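Local coordinates for protein transcriptional regulator (Vibrio vulnificus, PDB 4IVN) that probably represses transcription of the nan operon for sialic acid catabolism, and binds the pathway intermediate N-acetylmannosamine 6-phosphate, at residues L145-R148 with L149-G153; R171-Q174 with G175-W178. All coordinates share one frame; numbering follows the deposited sequence.

Both contacts are local ones within the SIS domain, in series along the chain: contact 1 covers the last turns of helix 137-151 and its C-terminal end, and contact 2 is the turn that leads into strand 176-181. Their centres lie 18 Å apart and their nearest atoms about 7 Å, so they do not touch. Both reach strand 129-133, which lies next to strand 176-181 in the parallel sheet: Leu145 and Leu149 from contact 1, Asp176 and Trp178 from contact 2. The sugar phosphate concerns contact 1, where the Tyr147 side chain comes to about 3 Å from the bound ligand; contact 2 contributes no residue to either ligand pocket.

Contact 1: residues L145-R148 with L149-G153; sequences LAYR and LIRIG
Over one face of the Tyr147 ring lies the aliphatic part of Arg151, whose CG sits 3.9 Å from the ring centroid in a CH-pi contact, shifted toward the rim. At the edge of the Arg151 guanidinium, near its plane, is the phenol oxygen: NH1 donates to Tyr147 OH over 3.0 Å, at an N-H...O angle of 157°. The two side chains run side by side from successive turns, with ring and guanidinium planes 66° apart. Tyr147 holds CG anti to its N (chi1 167°), while Arg151 chi1 puts CG over the ring, and the bends at chi2 and chi3 then lay CD along it and turn NH1 to the hydroxyl. The same hydroxyl bonds O3 of the sugar phosphate, and Arg151 is fixed further by Thr268 and the carbonyl of Val265.

The backbone carries the helical bonds, among them Leu149 N to Leu145 O at 2.8 Å and Arg151 N to Tyr147 O at 3.0 Å; that from Ile152 N to Arg148 O, 3.3 Å, is weak. On the side facing the sheet, Leu145 CD1 meets Leu149 CD1 at 3.8 Å. Arg148 turns elsewhere, to a salt bridge with Asp248 and a bond to Asn252.

Gly153, with positive phi, ends the helix as the C-prime residue of a Schellman motif, its N bonded to Ile150 O at 3.0 Å. The whole is the C-terminal end of the helix in a beta-alpha-beta unit of the SIS fold, and its Tyr147-Arg151 pair forms part of a sugar-phosphate pocket near Gly234 of the second subunit.

Contact 2: residues R171-Q174 with G175-W178; sequences RSSQ and GDLW
Asp176 OD2 is gripped by two donors from the preceding loop, Ser172 OG and Ser173 N, each at 2.8 Å. The hydroxyl uses the anti lone pair of OD2, on the side away from OD1, whereas the amide comes from above the carboxylate plane, 53° out of it. Ser172 OG is itself an acceptor: Trp178 NE1 donates to it over 2.9 Å in a nearly straight bond (171°), with the oxygen at the indole edge and almost in the ring plane. A relay thus runs from indole N-H through the serine hydroxyl to the carboxylate, and its two bonds, with that from Ser173 N, restrict the rotation of both the serine and the aspartate. Ser172 places OG anti to its backbone N (chi1 -160°), which turns the hydroxyl toward both Asp176 OD2 and Trp178 NE1.

The backbone closes a type II beta turn from Ser173 to Asp176, where Asp176 N bonds Ser173 O at 2.9 Å. Gly175, with positive phi, takes the third position of the turn, where glycine is commonly found. A water donates to Asp176 OD1 (2.9 Å) and to Gln174 O (3.1 Å), bridging the two, so the second carboxylate oxygen is tied to the turn as well.

This turn carries the chain from the loop after helix 162-170 into strand 176-181. Gly175 and Leu177 make backbone bonds with the neighbouring strand 129-133 and its approach, Asp176 packs on Phe129, and the Trp178 indole lies against Ser168 and Ala169 of helix 162-170 and against Ile133 and Ile202.

Contact 1: residues L145-R148 with L149-G153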
loop_
_atom_site.group_PDB
_atom_site.type_symbol
_atom_site.label_atom_id
_atom_site.label_comp_id
_atom_site.label_asym_id
_atom_site.label_seq_id
_atom_site.Cartn_x
_atom_site.Cartn_y
_atom_site.Cartn_z
ATOM N N LEU A 145 1.954 -7.684 1.149
ATOM C CA LEU A 145 2.624 -8.995 0.989
ATOM C C LEU A 145 1.777 -10.189 1.504
ATOM O O LEU A 145 1.633 -11.212 0.768
ATOM C CB LEU A 145 3.973 -8.931 1.764
ATOM C CG LEU A 145 4.844 -10.229 1.724
ATOM C CD1 LEU A 145 5.112 -10.678 0.245
ATOM C CD2 LEU A 145 6.165 -9.820 2.427
ATOM N N ALA A 146 1.259 -10.111 2.723
ATOM C CA ALA A 146 0.515 -11.178 3.229
ATOM C C ALA A 146 -0.730 -11.387 2.333
ATOM O O ALA A 146 -1.147 -12.501 2.121
ATOM C CB ALA A 146 0.056 -10.853 4.651
ATOM N N TYR A 147 -1.393 -10.313 1.937
ATOM C CA TYR A 147 -2.472 -10.430 0.966
ATOM C C TYR A 147 -2.074 -11.141 -0.286
ATOM O O TYR A 147 -2.773 -12.085 -0.695
ATOM C CB TYR A 147 -3.114 -9.025 0.627
ATOM C CG TYR A 147 -4.007 -9.091 -0.603
ATOM C CD1 TYR A 147 -5.354 -9.441 -0.500
ATOM C CD2 TYR A 147 -3.446 -8.868 -1.899
ATOM C CE1 TYR A 147 -6.204 -9.518 -1.637
ATOM C CE2 TYR A 147 -4.286 -8.962 -3.030
ATOM C CZ TYR A 147 -5.640 -9.270 -2.879
ATOM O OH TYR A 147 -6.425 -9.399 -3.953
ATOM N N ARG A 148 -0.965 -10.741 -0.938
ATOM C CA ARG A 148 -0.614 -11.337 -2.185
ATOM C C ARG A 148 -0.227 -12.873 -1.973
ATOM O O ARG A 148 -0.505 -13.746 -2.841
ATOM C CB ARG A 148 0.598 -10.598 -2.841
ATOM C CG ARG A 148 0.239 -9.200 -3.390
ATOM C CD ARG A 148 -0.806 -9.329 -4.524
ATOM N NE ARG A 148 -0.205 -10.018 -5.661
ATOM C CZ ARG A 148 0.689 -9.533 -6.526
ATOM N NH1 ARG A 148 1.101 -8.264 -6.488
ATOM N NH2 ARG A 148 1.182 -10.358 -7.449
ATOM N N LEU A 149 0.400 -13.156 -0.838
ATOM C CA LEU A 149 0.654 -14.593 -0.399
ATOM C C LEU A 149 -0.605 -15.415 -0.241
ATOM O O LEU A 149 -0.625 -16.560 -0.697
ATOM C CB LEU A 149 1.514 -14.721 0.871
ATOM C CG LEU A 149 2.929 -14.111 0.543
ATOM C CD1 LEU A 149 3.849 -13.890 1.743
ATOM C CD2 LEU A 149 3.706 -14.841 -0.557
ATOM N N ILE A 150 -1.610 -14.865 0.431
ATOM C CA ILE A 150 -2.855 -15.555 0.642
ATOM C C ILE A 150 -3.570 -15.796 -0.692
ATOM O O ILE A 150 -4.179 -16.886 -0.810
ATOM C CB ILE A 150 -3.742 -14.748 1.662
ATOM C CG1 ILE A 150 -3.166 -14.957 3.044
ATOM C CG2 ILE A 150 -5.266 -15.173 1.608
ATOM C CD1 ILE A 150 -3.728 -13.926 4.041
ATOM N N ARG A 151 -3.407 -14.882 -1.678
ATOM C CA ARG A 151 -3.982 -15.088 -3.029
ATOM C C ARG A 151 -3.417 -16.355 -3.689
ATOM O O ARG A 151 -4.165 -17.113 -4.355
ATOM C CB ARG A 151 -3.726 -13.883 -3.952
ATOM C CG ARG A 151 -4.617 -12.610 -3.641
ATOM C CD ARG A 151 -6.104 -12.852 -3.456
ATOM N NE ARG A 151 -6.719 -13.484 -4.658
ATOM C CZ ARG A 151 -6.936 -12.887 -5.833
ATOM N NH1 ARG A 151 -6.754 -11.578 -5.996
ATOM N NH2 ARG A 151 -7.407 -13.610 -6.849
ATOM N N ILE A 152 -2.115 -16.599 -3.497
ATOM C CA ILE A 152 -1.486 -17.867 -3.960
ATOM C C ILE A 152 -1.563 -19.058 -3.030
ATOM O O ILE A 152 -0.977 -20.119 -3.317
ATOM C CB ILE A 152 -0.077 -17.631 -4.490
ATOM C CG1 ILE A 152 0.941 -17.234 -3.389
ATOM C CG2 ILE A 152 -0.223 -16.603 -5.602
ATOM C CD1 ILE A 152 2.372 -17.261 -3.932
ATOM N N GLY A 153 -2.338 -18.932 -1.968
ATOM C CA GLY A 153 -2.672 -20.083 -1.124
ATOM C C GLY A 153 -1.584 -20.355 -0.063
ATOM O O GLY A 153 -1.586 -21.414 0.542
#

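Contact 2: residues R171-Q174 with G175-W178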
loop_
_atom_site.group_PDB
_atom_site.type_symbol
_atom_site.label_atom_id
_atom_site.label_comp_id
_atom_site.label_asym_id
_atom_site.label_seq_id
_atom_site.Cartn_x
_atom_site.Cartn_y
_atom_site.Cartn_z
ATOM N N ARG A 171 9.477 -18.945 18.698
ATOM C CA ARG A 171 9.169 -20.371 18.707
ATOM C C ARG A 171 9.188 -20.899 17.267
ATOM O O ARG A 171 8.755 -22.002 16.952
ATOM C CB ARG A 171 7.811 -20.642 19.369
ATOM C CG ARG A 171 7.714 -20.193 20.861
ATOM C CD ARG A 171 8.183 -21.323 21.847
ATOM N NE ARG A 171 9.517 -21.768 21.634
ATOM C CZ ARG A 171 10.040 -22.977 21.907
ATOM N NH1 ARG A 171 9.346 -24.007 22.382
ATOM N NH2 ARG A 171 11.314 -23.148 21.654
ATOM N N SER A 172 9.678 -20.089 16.381
ATOM C CA SER A 172 9.697 -20.396 14.985
ATOM C C SER A 172 10.561 -21.662 14.667
ATOM O O SER A 172 11.597 -21.903 15.350
ATOM C CB SER A 172 10.335 -19.235 14.299
ATOM O OG SER A 172 9.980 -19.234 12.921
ATOM N N SER A 173 10.119 -22.451 13.686
ATOM C CA SER A 173 10.699 -23.811 13.486
ATOM C C SER A 173 10.777 -24.088 11.997
ATOM O O SER A 173 10.269 -23.314 11.180
ATOM C CB SER A 173 9.821 -24.881 14.135
ATOM O OG SER A 173 8.569 -24.990 13.450
ATOM N N GLN A 174 11.507 -25.156 11.655
ATOM C CA GLN A 174 11.684 -25.583 10.251
ATOM C C GLN A 174 10.420 -25.533 9.446
ATOM O O GLN A 174 9.410 -26.052 9.869
ATOM C CB GLN A 174 12.236 -27.051 10.198
ATOM C CG GLN A 174 13.744 -27.099 10.285
ATOM C CD GLN A 174 14.360 -26.175 9.262
ATOM O OE1 GLN A 174 15.251 -25.389 9.593
ATOM N NE2 GLN A 174 13.806 -26.183 8.039
ATOM N N GLY A 175 10.492 -24.880 8.296
ATOM C CA GLY A 175 9.380 -24.716 7.398
ATOM C C GLY A 175 8.812 -23.278 7.518
ATOM O O GLY A 175 8.007 -22.843 6.689
ATOM N N ASP A 176 9.199 -22.542 8.562
ATOM C CA ASP A 176 8.720 -21.097 8.636
ATOM C C ASP A 176 9.663 -20.212 7.776
ATOM O O ASP A 176 10.827 -20.545 7.619
ATOM C CB ASP A 176 8.770 -20.547 10.087
ATOM C CG ASP A 176 7.863 -21.290 11.008
ATOM O OD1 ASP A 176 6.940 -21.945 10.452
ATOM O OD2 ASP A 176 8.010 -21.186 12.277
ATOM N N LEU A 177 9.206 -19.024 7.372
ATOM C CA LEU A 177 10.033 -18.002 6.725
ATOM C C LEU A 177 9.473 -16.635 7.226
ATOM O O LEU A 177 8.249 -16.459 7.367
ATOM C CB LEU A 177 9.778 -18.022 5.212
ATOM C CG LEU A 177 10.236 -16.849 4.281
ATOM C CD1 LEU A 177 11.755 -16.929 4.247
ATOM C CD2 LEU A 177 9.804 -17.022 2.827
ATOM N N TRP A 178 10.359 -15.679 7.506
ATOM C CA TRP A 178 9.934 -14.322 7.990
ATOM C C TRP A 178 10.316 -13.235 7.033
ATOM O O TRP A 178 11.415 -13.254 6.502
ATOM C CB TRP A 178 10.592 -13.986 9.293
ATOM C CG TRP A 178 10.018 -14.887 10.324
ATOM C CD1 TRP A 178 10.402 -16.202 10.647
ATOM C CD2 TRP A 178 8.901 -14.592 11.125
ATOM N NE1 TRP A 178 9.573 -16.715 11.608
ATOM C CE2 TRP A 178 8.643 -15.788 11.946
ATOM C CE3 TRP A 178 8.112 -13.431 11.311
ATOM C CZ2 TRP A 178 7.625 -15.819 12.907
ATOM C CZ3 TRP A 178 7.079 -13.483 12.259
ATOM C CH2 TRP A 178 6.861 -14.651 13.062
HETATM O O HOH W 1 6.639 -24.691 9.626
#